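Local atomic coordinates of probable ribosomal RNA small subunit methyltransferase (Thermus thermophilus, PDB entry 3DMH), a protein that transfers a methyl group from S-adenosylmethionine to the exocyclic N2 amine of a guanosine in 16S ribosomal RNA of the small subunit. Residues V206-A209 with G210-D213; T115-V118 with Q119-V123; L91-P94 with W95-A98; G139-K143 with G144-Y148. All coordinates share one frame; numbering follows the deposited sequence.

Contact 1 of 4, residues V206-A209 with G210-D213; sequences VFSA and GKVD. With SAM (S-adenosylmethionine), chain D; GMP (guanosine), chain E.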
loop_
_atom_site.group_PDB
_atom_site.type_symbol
_atom_site.label_atom_id
_atom_site.label_comp_id
_atom_site.label_asym_id
_atom_site.label_seq_id
_atom_site.Cartn_x
_atom_site.Cartn_y
_atom_site.Cartn_z
ATOM N N VAL A 206 0.250 -2.281 -7.701
ATOM C CA VAL A 206 0.206 -0.817 -7.606
ATOM C C VAL A 206 -1.144 -0.280 -8.065
ATOM O O VAL A 206 -1.871 -0.945 -8.845
ATOM C CB VAL A 206 1.341 -0.147 -8.434
ATOM C CG1 VAL A 206 2.695 -0.645 -7.967
ATOM C CG2 VAL A 206 1.134 -0.406 -9.934
ATOM N N PHE A 207 -1.482 0.913 -7.576
ATOM C CA PHE A 207 -2.686 1.582 -8.075
ATOM C C PHE A 207 -2.501 1.927 -9.552
ATOM O O PHE A 207 -1.453 2.453 -9.956
ATOM C CB PHE A 207 -2.947 2.864 -7.290
ATOM C CG PHE A 207 -4.081 3.679 -7.839
ATOM C CD1 PHE A 207 -5.389 3.284 -7.614
ATOM C CD2 PHE A 207 -3.840 4.843 -8.580
ATOM C CE1 PHE A 207 -6.460 4.032 -8.123
ATOM C CE2 PHE A 207 -4.896 5.605 -9.089
ATOM C CZ PHE A 207 -6.209 5.186 -8.852
ATOM N N SER A 208 -3.540 1.664 -10.339
ATOM C CA SER A 208 -3.570 2.050 -11.753
ATOM C C SER A 208 -2.415 1.478 -12.574
ATOM O O SER A 208 -1.769 2.180 -13.351
ATOM C CB SER A 208 -3.690 3.567 -11.935
ATOM O OG SER A 208 -4.089 3.857 -13.277
ATOM N N ALA A 209 -2.201 0.173 -12.428
ATOM C CA ALA A 209 -1.228 -0.542 -13.239
ATOM C C ALA A 209 -1.517 -0.348 -14.726
ATOM O O ALA A 209 -2.676 -0.396 -15.144
ATOM C CB ALA A 209 -1.284 -2.027 -12.909
ATOM N N GLY A 210 -0.470 -0.141 -15.517
ATOM C CA GLY A 210 -0.603 -0.218 -16.985
ATOM C C GLY A 210 -1.075 1.037 -17.704
ATOM O O GLY A 210 -0.995 1.107 -18.932
ATOM N N LYS A 211 -1.557 2.032 -16.954
ATOM C CA LYS A 211 -2.032 3.295 -17.547
ATOM C C LYS A 211 -2.146 4.381 -16.495
ATOM O O LYS A 211 -2.390 4.093 -15.329
ATOM C CB LYS A 211 -3.387 3.133 -18.242
ATOM C CG LYS A 211 -4.538 2.773 -17.317
ATOM C CD LYS A 211 -5.732 2.280 -18.141
ATOM C CE LYS A 211 -7.006 2.218 -17.306
ATOM N NZ LYS A 211 -6.886 1.238 -16.196
ATOM N N VAL A 212 -1.994 5.633 -16.921
ATOM C CA VAL A 212 -2.141 6.763 -16.014
ATOM C C VAL A 212 -3.619 6.969 -15.663
ATOM O O VAL A 212 -4.478 7.041 -16.560
ATOM C CB VAL A 212 -1.516 8.043 -16.621
ATOM C CG1 VAL A 212 -1.712 9.224 -15.696
ATOM C CG2 VAL A 212 -0.023 7.838 -16.858
ATOM N N ASP A 213 -3.908 7.025 -14.355
ATOM C CA ASP A 213 -5.255 7.342 -13.871
ATOM C C ASP A 213 -5.731 8.665 -14.494
ATOM O O ASP A 213 -5.053 9.683 -14.376
ATOM C CB ASP A 213 -5.233 7.441 -12.329
ATOM C CG ASP A 213 -6.612 7.731 -11.712
ATOM O OD1 ASP A 213 -7.596 7.977 -12.433
ATOM O OD2 ASP A 213 -6.701 7.713 -10.464
HETATM N N SAM D . -0.255 9.366 -6.925
HETATM C CA SAM D . -0.459 8.078 -7.675
HETATM C C SAM D . -1.248 8.363 -8.935
HETATM O O SAM D . -1.778 9.480 -9.005
HETATM O OXT SAM D . -1.360 7.483 -9.804
HETATM C CB SAM D . -1.235 7.061 -6.834
HETATM C CG SAM D . -2.630 7.498 -6.379
HETATM S SD SAM D . -3.493 6.158 -5.497
HETATM C CE SAM D . -5.229 6.655 -5.689
HETATM C "C5'" SAM D . -3.252 6.501 -3.729
HETATM C "C4'" SAM D . -1.869 6.095 -3.245
HETATM O "O4'" SAM D . -1.887 6.329 -1.838
HETATM C "C3'" SAM D . -1.505 4.622 -3.477
HETATM O "O3'" SAM D . -0.276 4.488 -4.180
HETATM C "C2'" SAM D . -1.443 4.049 -2.057
HETATM O "O2'" SAM D . -0.551 2.966 -1.879
HETATM C "C1'" SAM D . -1.064 5.316 -1.293
HETATM N N9 SAM D . -1.305 5.178 0.130
HETATM C C8 SAM D . -2.287 4.439 0.786
HETATM N N7 SAM D . -2.160 4.622 2.123
HETATM C C5 SAM D . -1.086 5.463 2.324
HETATM C C6 SAM D . -0.457 5.967 3.469
HETATM N N6 SAM D . -0.874 5.632 4.697
HETATM N N1 SAM D . 0.618 6.806 3.294
HETATM C C2 SAM D . 1.085 7.138 2.042
HETATM N N3 SAM D . 0.516 6.607 0.889
HETATM C C4 SAM D . -0.555 5.801 1.062
HETATM C "C4'" GMP E . -13.510 5.205 -12.280
HETATM O "O4'" GMP E . -13.005 6.067 -11.252
HETATM C "C3'" GMP E . -13.368 3.786 -11.755
HETATM O "O3'" GMP E . -12.156 3.245 -12.296
HETATM C "C2'" GMP E . -13.220 3.964 -10.254
HETATM O "O2'" GMP E . -12.446 2.914 -9.674
HETATM C "C1'" GMP E . -12.490 5.293 -10.164
HETATM N N9 GMP E . -12.719 6.072 -8.928
HETATM C C8 GMP E . -13.817 6.114 -8.156
HETATM N N7 GMP E . -13.656 6.970 -7.113
HETATM C C5 GMP E . -12.424 7.515 -7.227
HETATM C C6 GMP E . -11.597 8.493 -6.471
HETATM O O6 GMP E . -12.038 9.048 -5.443
HETATM N N1 GMP E . -10.362 8.757 -6.936
HETATM C C2 GMP E . -9.851 8.175 -8.049
HETATM N N2 GMP E . -8.601 8.470 -8.478
HETATM N N3 GMP E . -10.553 7.272 -8.790
HETATM C C4 GMP E . -11.813 6.922 -8.429
HETATM O O HOH W 1 -5.198 -0.538 -14.169
#

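Contact 2 of 4, residues T115-V118 with Q119-V123; sequences TAYV and QASLV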
loop_
_atom_site.group_PDB
_atom_site.type_symbol
_atom_site.label_atom_id
_atom_site.label_comp_id
_atom_site.label_asym_id
_atom_site.label_seq_id
_atom_site.Cartn_x
_atom_site.Cartn_y
_atom_site.Cartn_z
ATOM N N THR A 115 -4.530 -10.175 -9.331
ATOM C CA THR A 115 -4.050 -11.510 -9.681
ATOM C C THR A 115 -2.531 -11.663 -9.712
ATOM O O THR A 115 -2.004 -12.648 -9.187
ATOM C CB THR A 115 -4.632 -11.949 -11.042
ATOM O OG1 THR A 115 -6.057 -11.982 -10.936
ATOM C CG2 THR A 115 -4.108 -13.331 -11.450
ATOM N N ALA A 116 -1.839 -10.706 -10.334
ATOM C CA ALA A 116 -0.387 -10.779 -10.480
ATOM C C ALA A 116 0.287 -10.777 -9.109
ATOM O O ALA A 116 1.205 -11.567 -8.852
ATOM C CB ALA A 116 0.126 -9.618 -11.320
ATOM N N TYR A 117 -0.172 -9.890 -8.234
ATOM C CA TYR A 117 0.411 -9.793 -6.899
ATOM C C TYR A 117 0.161 -11.058 -6.085
ATOM O O TYR A 117 1.061 -11.559 -5.389
ATOM C CB TYR A 117 -0.143 -8.579 -6.162
ATOM C CG TYR A 117 0.653 -8.250 -4.930
ATOM C CD1 TYR A 117 1.769 -7.421 -5.008
ATOM C CD2 TYR A 117 0.312 -8.787 -3.688
ATOM C CE1 TYR A 117 2.527 -7.121 -3.906
ATOM C CE2 TYR A 117 1.068 -8.493 -2.562
ATOM C CZ TYR A 117 2.168 -7.640 -2.675
ATOM O OH TYR A 117 2.935 -7.354 -1.573
ATOM N N VAL A 118 -1.052 -11.588 -6.190
ATOM C CA VAL A 118 -1.402 -12.825 -5.495
ATOM C C VAL A 118 -0.538 -13.959 -6.047
ATOM O O VAL A 118 0.002 -14.763 -5.284
ATOM C CB VAL A 118 -2.916 -13.178 -5.594
ATOM C CG1 VAL A 118 -3.198 -14.550 -4.967
ATOM C CG2 VAL A 118 -3.789 -12.104 -4.940
ATOM N N GLN A 119 -0.397 -14.033 -7.377
ATOM C CA GLN A 119 0.360 -15.137 -7.968
ATOM C C GLN A 119 1.818 -15.126 -7.528
ATOM O O GLN A 119 2.389 -16.178 -7.211
ATOM C CB GLN A 119 0.282 -15.094 -9.504
ATOM C CG GLN A 119 0.975 -16.279 -10.179
ATOM C CD GLN A 119 0.253 -17.594 -9.945
ATOM O OE1 GLN A 119 -0.942 -17.610 -9.639
ATOM N NE2 GLN A 119 0.975 -18.705 -10.087
ATOM N N ALA A 120 2.403 -13.930 -7.505
ATOM C CA ALA A 120 3.781 -13.756 -7.064
ATOM C C ALA A 120 3.911 -14.193 -5.609
ATOM O O ALA A 120 4.909 -14.807 -5.223
ATOM C CB ALA A 120 4.204 -12.297 -7.209
ATOM N N SER A 121 2.893 -13.872 -4.812
ATOM C CA SER A 121 2.850 -14.276 -3.396
ATOM C C SER A 121 2.741 -15.789 -3.218
ATOM O O SER A 121 3.404 -16.369 -2.344
ATOM C CB SER A 121 1.708 -13.577 -2.655
ATOM O OG SER A 121 1.955 -12.170 -2.594
ATOM N N LEU A 122 1.917 -16.419 -4.058
ATOM C CA LEU A 122 1.769 -17.880 -4.042
ATOM C C LEU A 122 3.079 -18.571 -4.393
ATOM O O LEU A 122 3.481 -19.523 -3.724
ATOM C CB LEU A 122 0.661 -18.322 -5.004
ATOM C CG LEU A 122 -0.771 -17.993 -4.552
ATOM C CD1 LEU A 122 -1.782 -18.317 -5.653
ATOM C CD2 LEU A 122 -1.120 -18.718 -3.252
ATOM N N VAL A 123 3.744 -18.095 -5.448
ATOM C CA VAL A 123 5.038 -18.677 -5.827
ATOM C C VAL A 123 6.108 -18.423 -4.760
ATOM O O VAL A 123 6.899 -19.316 -4.447
ATOM C CB VAL A 123 5.515 -18.177 -7.200
ATOM C CG1 VAL A 123 6.827 -18.845 -7.568
ATOM C CG2 VAL A 123 4.463 -18.480 -8.257
#

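Contact 3 of 4, residues L91-P94 with W95-A98; sequences LALP and WEAA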
loop_
_atom_site.group_PDB
_atom_site.type_symbol
_atom_site.label_atom_id
_atom_site.label_comp_id
_atom_site.label_asym_id
_atom_site.label_seq_id
_atom_site.Cartn_x
_atom_site.Cartn_y
_atom_site.Cartn_z
ATOM N N LEU A 91 10.713 -4.999 6.229
ATOM C CA LEU A 91 10.188 -4.234 5.116
ATOM C C LEU A 91 10.595 -5.003 3.855
ATOM O O LEU A 91 11.747 -4.942 3.416
ATOM C CB LEU A 91 10.835 -2.850 5.148
ATOM C CG LEU A 91 10.490 -2.011 6.382
ATOM C CD1 LEU A 91 11.621 -1.004 6.588
ATOM C CD2 LEU A 91 9.126 -1.329 6.216
ATOM N N ALA A 92 9.639 -5.727 3.284
ATOM C CA ALA A 92 9.998 -6.688 2.242
ATOM C C ALA A 92 8.817 -7.088 1.397
ATOM O O ALA A 92 7.699 -7.150 1.878
ATOM C CB ALA A 92 10.632 -7.912 2.864
ATOM N N LEU A 93 9.090 -7.324 0.116
ATOM C CA LEU A 93 8.110 -7.902 -0.768
ATOM C C LEU A 93 7.997 -9.399 -0.500
ATOM O O LEU A 93 8.969 -10.040 -0.079
ATOM C CB LEU A 93 8.567 -7.705 -2.211
ATOM C CG LEU A 93 8.862 -6.252 -2.595
ATOM C CD1 LEU A 93 9.642 -6.226 -3.902
ATOM C CD2 LEU A 93 7.573 -5.462 -2.725
ATOM N N PRO A 94 6.816 -9.988 -0.777
ATOM C CA PRO A 94 6.635 -11.404 -0.483
ATOM C C PRO A 94 7.664 -12.260 -1.204
ATOM O O PRO A 94 8.192 -13.222 -0.626
ATOM C CB PRO A 94 5.219 -11.702 -1.008
ATOM C CG PRO A 94 4.517 -10.389 -1.013
ATOM C CD PRO A 94 5.574 -9.333 -1.249
ATOM N N TRP A 95 7.972 -11.886 -2.451
ATOM C CA TRP A 95 8.929 -12.641 -3.252
ATOM C C TRP A 95 10.406 -12.389 -2.928
ATOM O O TRP A 95 11.309 -12.908 -3.613
ATOM C CB TRP A 95 8.663 -12.441 -4.747
ATOM C CG TRP A 95 8.601 -11.008 -5.148
ATOM C CD1 TRP A 95 9.647 -10.226 -5.526
ATOM C CD2 TRP A 95 7.427 -10.186 -5.225
ATOM N NE1 TRP A 95 9.205 -8.964 -5.851
ATOM C CE2 TRP A 95 7.846 -8.908 -5.663
ATOM C CE3 TRP A 95 6.064 -10.405 -4.966
ATOM C CZ2 TRP A 95 6.946 -7.842 -5.861
ATOM C CZ3 TRP A 95 5.160 -9.340 -5.162
ATOM C CH2 TRP A 95 5.611 -8.078 -5.596
ATOM N N GLU A 96 10.651 -11.617 -1.879
ATOM C CA GLU A 96 12.000 -11.472 -1.352
ATOM C C GLU A 96 12.292 -12.552 -0.310
ATOM O O GLU A 96 13.394 -12.585 0.242
ATOM C CB GLU A 96 12.248 -10.061 -0.805
ATOM C CG GLU A 96 12.360 -9.022 -1.934
ATOM C CD GLU A 96 12.526 -7.596 -1.442
ATOM O OE1 GLU A 96 11.969 -7.276 -0.363
ATOM O OE2 GLU A 96 13.222 -6.815 -2.136
ATOM N N ALA A 97 11.328 -13.444 -0.068
ATOM C CA ALA A 97 11.500 -14.526 0.903
ATOM C C ALA A 97 12.666 -15.439 0.537
ATOM O O ALA A 97 12.868 -15.746 -0.626
ATOM C CB ALA A 97 10.222 -15.346 1.039
ATOM N N ALA A 98 13.421 -15.838 1.555
ATOM C CA ALA A 98 14.504 -16.811 1.413
ATOM C C ALA A 98 13.976 -18.163 0.927
ATOM O O ALA A 98 13.009 -18.703 1.476
ATOM C CB ALA A 98 15.234 -16.967 2.742
#

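Contact 4 of 4, residues G139-K143 with G144-Y148; sequences GDKNK and GFERY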
loop_
_atom_site.group_PDB
_atom_site.type_symbol
_atom_site.label_atom_id
_atom_site.label_comp_id
_atom_site.label_asym_id
_atom_site.label_seq_id
_atom_site.Cartn_x
_atom_site.Cartn_y
_atom_site.Cartn_z
ATOM N N GLY A 139 -8.606 -16.752 2.727
ATOM C CA GLY A 139 -9.194 -15.730 1.870
ATOM C C GLY A 139 -10.705 -15.763 1.858
ATOM O O GLY A 139 -11.335 -16.226 2.815
ATOM N N ASP A 140 -11.259 -15.282 0.753
ATOM C CA ASP A 140 -12.674 -14.945 0.632
ATOM C C ASP A 140 -13.179 -15.518 -0.689
ATOM O O ASP A 140 -12.625 -15.232 -1.748
ATOM C CB ASP A 140 -12.770 -13.408 0.645
ATOM C CG ASP A 140 -14.202 -12.876 0.658
ATOM O OD1 ASP A 140 -15.164 -13.614 0.367
ATOM O OD2 ASP A 140 -14.338 -11.667 0.946
ATOM N N LYS A 141 -14.214 -16.354 -0.637
ATOM C CA LYS A 141 -14.752 -16.903 -1.867
ATOM C C LYS A 141 -15.309 -15.827 -2.805
ATOM O O LYS A 141 -15.365 -16.043 -4.015
ATOM C CB LYS A 141 -15.807 -17.970 -1.570
ATOM C CG LYS A 141 -15.217 -19.330 -1.220
ATOM C CD LYS A 141 -16.291 -20.262 -0.690
ATOM C CE LYS A 141 -17.269 -20.706 -1.766
ATOM N NZ LYS A 141 -16.712 -21.786 -2.626
ATOM N N ASN A 142 -15.702 -14.679 -2.247
ATOM C CA ASN A 142 -16.127 -13.524 -3.046
ATOM C C ASN A 142 -14.944 -12.746 -3.620
ATOM O O ASN A 142 -15.131 -11.809 -4.410
ATOM C CB ASN A 142 -16.978 -12.556 -2.218
ATOM C CG ASN A 142 -18.202 -13.209 -1.622
ATOM O OD1 ASN A 142 -18.480 -13.046 -0.432
ATOM N ND2 ASN A 142 -18.941 -13.957 -2.438
ATOM N N LYS A 143 -13.737 -13.115 -3.203
ATOM C CA LYS A 143 -12.527 -12.445 -3.675
ATOM C C LYS A 143 -11.468 -13.460 -4.108
ATOM O O LYS A 143 -10.306 -13.395 -3.684
ATOM C CB LYS A 143 -11.981 -11.475 -2.621
ATOM C CG LYS A 143 -12.977 -10.399 -2.233
ATOM C CD LYS A 143 -12.389 -9.466 -1.206
ATOM C CE LYS A 143 -13.425 -8.507 -0.670
ATOM N NZ LYS A 143 -12.801 -7.636 0.367
ATOM N N GLY A 144 -11.896 -14.410 -4.937
ATOM C CA GLY A 144 -10.988 -15.320 -5.630
ATOM C C GLY A 144 -10.421 -16.513 -4.877
ATOM O O GLY A 144 -9.571 -17.219 -5.422
ATOM N N PHE A 145 -10.894 -16.782 -3.664
ATOM C CA PHE A 145 -10.324 -17.901 -2.890
ATOM C C PHE A 145 -10.259 -19.231 -3.654
ATOM O O PHE A 145 -9.240 -19.929 -3.625
ATOM C CB PHE A 145 -11.016 -18.125 -1.536
ATOM C CG PHE A 145 -10.443 -19.295 -0.773
ATOM C CD1 PHE A 145 -9.286 -19.142 -0.013
ATOM C CD2 PHE A 145 -11.021 -20.560 -0.868
ATOM C CE1 PHE A 145 -8.730 -20.227 0.670
ATOM C CE2 PHE A 145 -10.470 -21.644 -0.191
ATOM C CZ PHE A 145 -9.320 -21.474 0.583
ATOM N N GLU A 146 -11.339 -19.595 -4.334
ATOM C CA GLU A 146 -11.349 -20.895 -4.998
ATOM C C GLU A 146 -10.306 -20.957 -6.110
ATOM O O GLU A 146 -9.587 -21.949 -6.221
ATOM C CB GLU A 146 -12.749 -21.298 -5.473
ATOM C CG GLU A 146 -13.705 -21.671 -4.320
ATOM C CD GLU A 146 -13.185 -22.783 -3.379
ATOM O OE1 GLU A 146 -12.350 -23.630 -3.792
ATOM O OE2 GLU A 146 -13.634 -22.815 -2.210
ATOM N N ARG A 147 -10.196 -19.878 -6.888
ATOM C CA ARG A 147 -9.193 -19.784 -7.950
ATOM C C ARG A 147 -7.764 -19.850 -7.401
ATOM O O ARG A 147 -6.922 -20.589 -7.932
ATOM C CB ARG A 147 -9.437 -18.537 -8.827
ATOM C CG ARG A 147 -8.220 -17.980 -9.591
ATOM C CD ARG A 147 -8.617 -16.881 -10.602
ATOM N NE ARG A 147 -8.380 -15.508 -10.162
ATOM C CZ ARG A 147 -9.296 -14.741 -9.580
ATOM N NH1 ARG A 147 -10.511 -15.223 -9.338
ATOM N NH2 ARG A 147 -9.004 -13.504 -9.239
ATOM N N TYR A 148 -7.504 -19.105 -6.323
ATOM C CA TYR A 148 -6.161 -19.049 -5.765
ATOM C C TYR A 148 -5.786 -20.339 -5.044
ATOM O O TYR A 148 -4.637 -20.781 -5.126
ATOM C CB TYR A 148 -6.009 -17.827 -4.859
ATOM C CG TYR A 148 -6.148 -16.504 -5.595
ATOM C CD1 TYR A 148 -5.440 -16.257 -6.779
ATOM C CD2 TYR A 148 -6.960 -15.485 -5.084
ATOM C CE1 TYR A 148 -5.551 -15.014 -7.445
ATOM C CE2 TYR A 148 -7.078 -14.248 -5.739
ATOM C CZ TYR A 148 -6.366 -14.022 -6.917
ATOM O OH TYR A 148 -6.474 -12.796 -7.565
HETATM O O HOH W 2 -13.923 -18.217 -4.932
HETATM O O HOH W 3 -14.205 -14.652 -6.528
#

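Contact 1 of 4, residues V206-A209 with G210-D213
The Phe207 ring has the methyl-bearing sulfonium of S-adenosylmethionine over one face and the carboxylate of Asp213 at its rim. SAM CE stands 3.4 Å above the ring plane, over its centre, and SAM SD is 3.4 Å from Phe207 CD2. Near the ring plane, Asp213 OD2 comes within 3.0 Å of Phe207 CZ, a carboxylate oxygen against the electropositive ring edge; the carboxylate is turned 57° from the ring. With CG anti to the backbone N (chi1 174°), the Phe207 ring reaches across to Asp213, which brings its own CG round in the same way. Asp213 OD2 also accepts from N2 of the bound guanosine (2.9 Å) and from Asn305 ND2, so the amine to be methylated is held on the same oxygen that borders the phenylalanine. Asp213 OD1 serves the backbone instead: Asp213 is the N-cap of helix 214-227, its OD1 taking the N-H of Ala215. The loop leading into this helix folds through a type II beta turn from Ser208 to Lys211, with Gly210 at positive phi, where a beta carbon would clash with Ala209 O. Across the turn Ser208 OG donates to Lys211 O at 2.7 Å, tilted 28° from the carbonyl plane. On the exposed side a water donates to Ala209 O (2.7 Å) and accepts a weak bond from Lys211 NZ.

Contact 2 of 4, residues T115-V118 with Q119-V123
Tyr117 O accepts twice from Ser121 in this first part of helix 115-128. It takes the backbone N-H of Ser121 at 3.0 Å and, from the opposite face of its carbonyl plane, the hydroxyl Ser121 OG, also at 3.0 Å. The hydroxyl gets there because OG lies beside its own backbone N (chi1 -66°), folded back toward the preceding turn; both donors approach well tilted from that plane. Other i to i+4 bonds are those of a regular alpha helix, among them Gln119 N to Thr115 O, Ala120 N to Ala116 O and Leu122 N to Val118 O, the last 2.8 Å long. The side-chain amide of Gln119 leads away from this turn, and its NE2 donates to Glu151 of helix 145-156. Apolar contact across the turn is modest. Val118 and Leu122 lie side by side and point the same way, with Val118 CG1 4.1 Å from Leu122 CD1; they form one strip that packs on helix 145-156, through Tyr148, Glu151 and Leu155. The Tyr117 ring extends on another flank, where it meets Trp95 with planes about 70° apart, and the Ser121 side chain touches Leu107 of strand 102-108. Since the Ser121 hydroxyl spends its proton on a carbonyl of its own helix, a polar group can sit in this buried flank at probably little cost, while the valine-leucine strip is left to apolar packing.

Contact 3 of 4, residues L91-P94 with W95-A98
Glu96 OE1 accepts the backbone N-H of Leu93 at 2.9 Å, the donor standing 46° out of the carboxylate plane. The reverse bond, Glu96 N to Leu93 O, is also 2.9 Å long, so the two residues clasp each other from side chain to backbone and from backbone to backbone. Glu96 OE1 further lies 3.6 Å from Ala92 CB, and the chain beyond CG is extended, which carries the carboxylate back along the preceding residues. The backbone bond belongs to a short 3-10 turn on residues 94-96, placed after strand 90-91 in the loop that leads to strand 102-108; Ala97 N to Pro94 O adds a second i to i+3 bond, and the carboxylate bond closes over the start of the turn. Trp95 projects from it with CG between the backbone N and the carbonyl carbon (chi1 53°), and one face of its indole turns back on the two residues before it. Leu93 CB makes a CH-pi contact over the five-membered ring, 3.9 Å from its centroid, while Leu93 CD1 approaches Trp95 NE1 to 3.4 Å. On the same face, Pro94 CD lies off-centre over the six-membered ring, 4.3 Å from that centroid. An alanine in place of Trp95 is likely to strip Leu93 and Pro94 of this apolar cover. Pro94 also touches Tyr117 and Ser121 of helix 115-128, and Leu93 packs on Ala266 and Leu269 of helix 265-277.

Contact 4 of 4, residues G139-K143 with G144-Y148
Phe145 packs its ring back against the end of strand 133-140, while Lys141 and Glu146 meet on the solvent side. On the tight side, Phe145 CD1 lies 3.7 Å from Gly139 N, and a beta carbon on Gly139 would come close to that same ring atom. CG anti to the backbone N (chi1 179°) swings the ring against the strand end, where Arg169 and Ala171 of strand 168-174 and the ring of Phe149 also touch it. O of the buried Asp140 takes two backbone donors from opposite faces of its plane: Phe145 N at 3.0 Å and Lys143 N at 2.8 Å. This strand-to-helix connection follows a parallel strand of the N-terminal Rossmann-like sheet. An Asx turn starts it, Asp140 OD1 accepting from Asn142 N at 2.9 Å, and Gly144, at positive phi, is the N-cap of helix 145-156. Tyr148, one turn into the helix, brings only a ring edge toward Lys143 O.

The outer side is held by one long salt bridge and by water. Lys141, its chain bent at the last two torsions, curls over to Glu146, NZ to OE2 3.3 Å, arriving on the anti side of OE2, 34° out of the carboxylate plane. An alanine in place of Glu146 would probably leave the Lys141 ammonium without this opposite charge and acceptor, its end free to turn. Two waters bridge from Lys141 O into the start of the helix, one to Glu146 N (3.0 Å) and the other to Gly144 N (2.8 Å).

Contacts 2, 3 and 4 belong to the N-terminal half, whose sheet repeats the 3-2-1-4-5-7-6 strand order of the C-terminal one; contact 1 lies at the cofactor and guanosine site of the latter. Contact 2 is the buried member and the hub: its helix touches contact 3 through Tyr117 and Ala120 against Pro94 and Trp95, and contact 4 through Val118 against Tyr148. Contacts 3 and 4, both partly buried, with centres about 23 Å apart, do not meet. Regular helical bonding prevails in contact 2, a 3-10 turn clasped by one carboxylate-to-backbone bond, with indole packing, in contact 3, and water and a salt bridge on the outer side of contact 4. Surface contact 1 alone engages ligands.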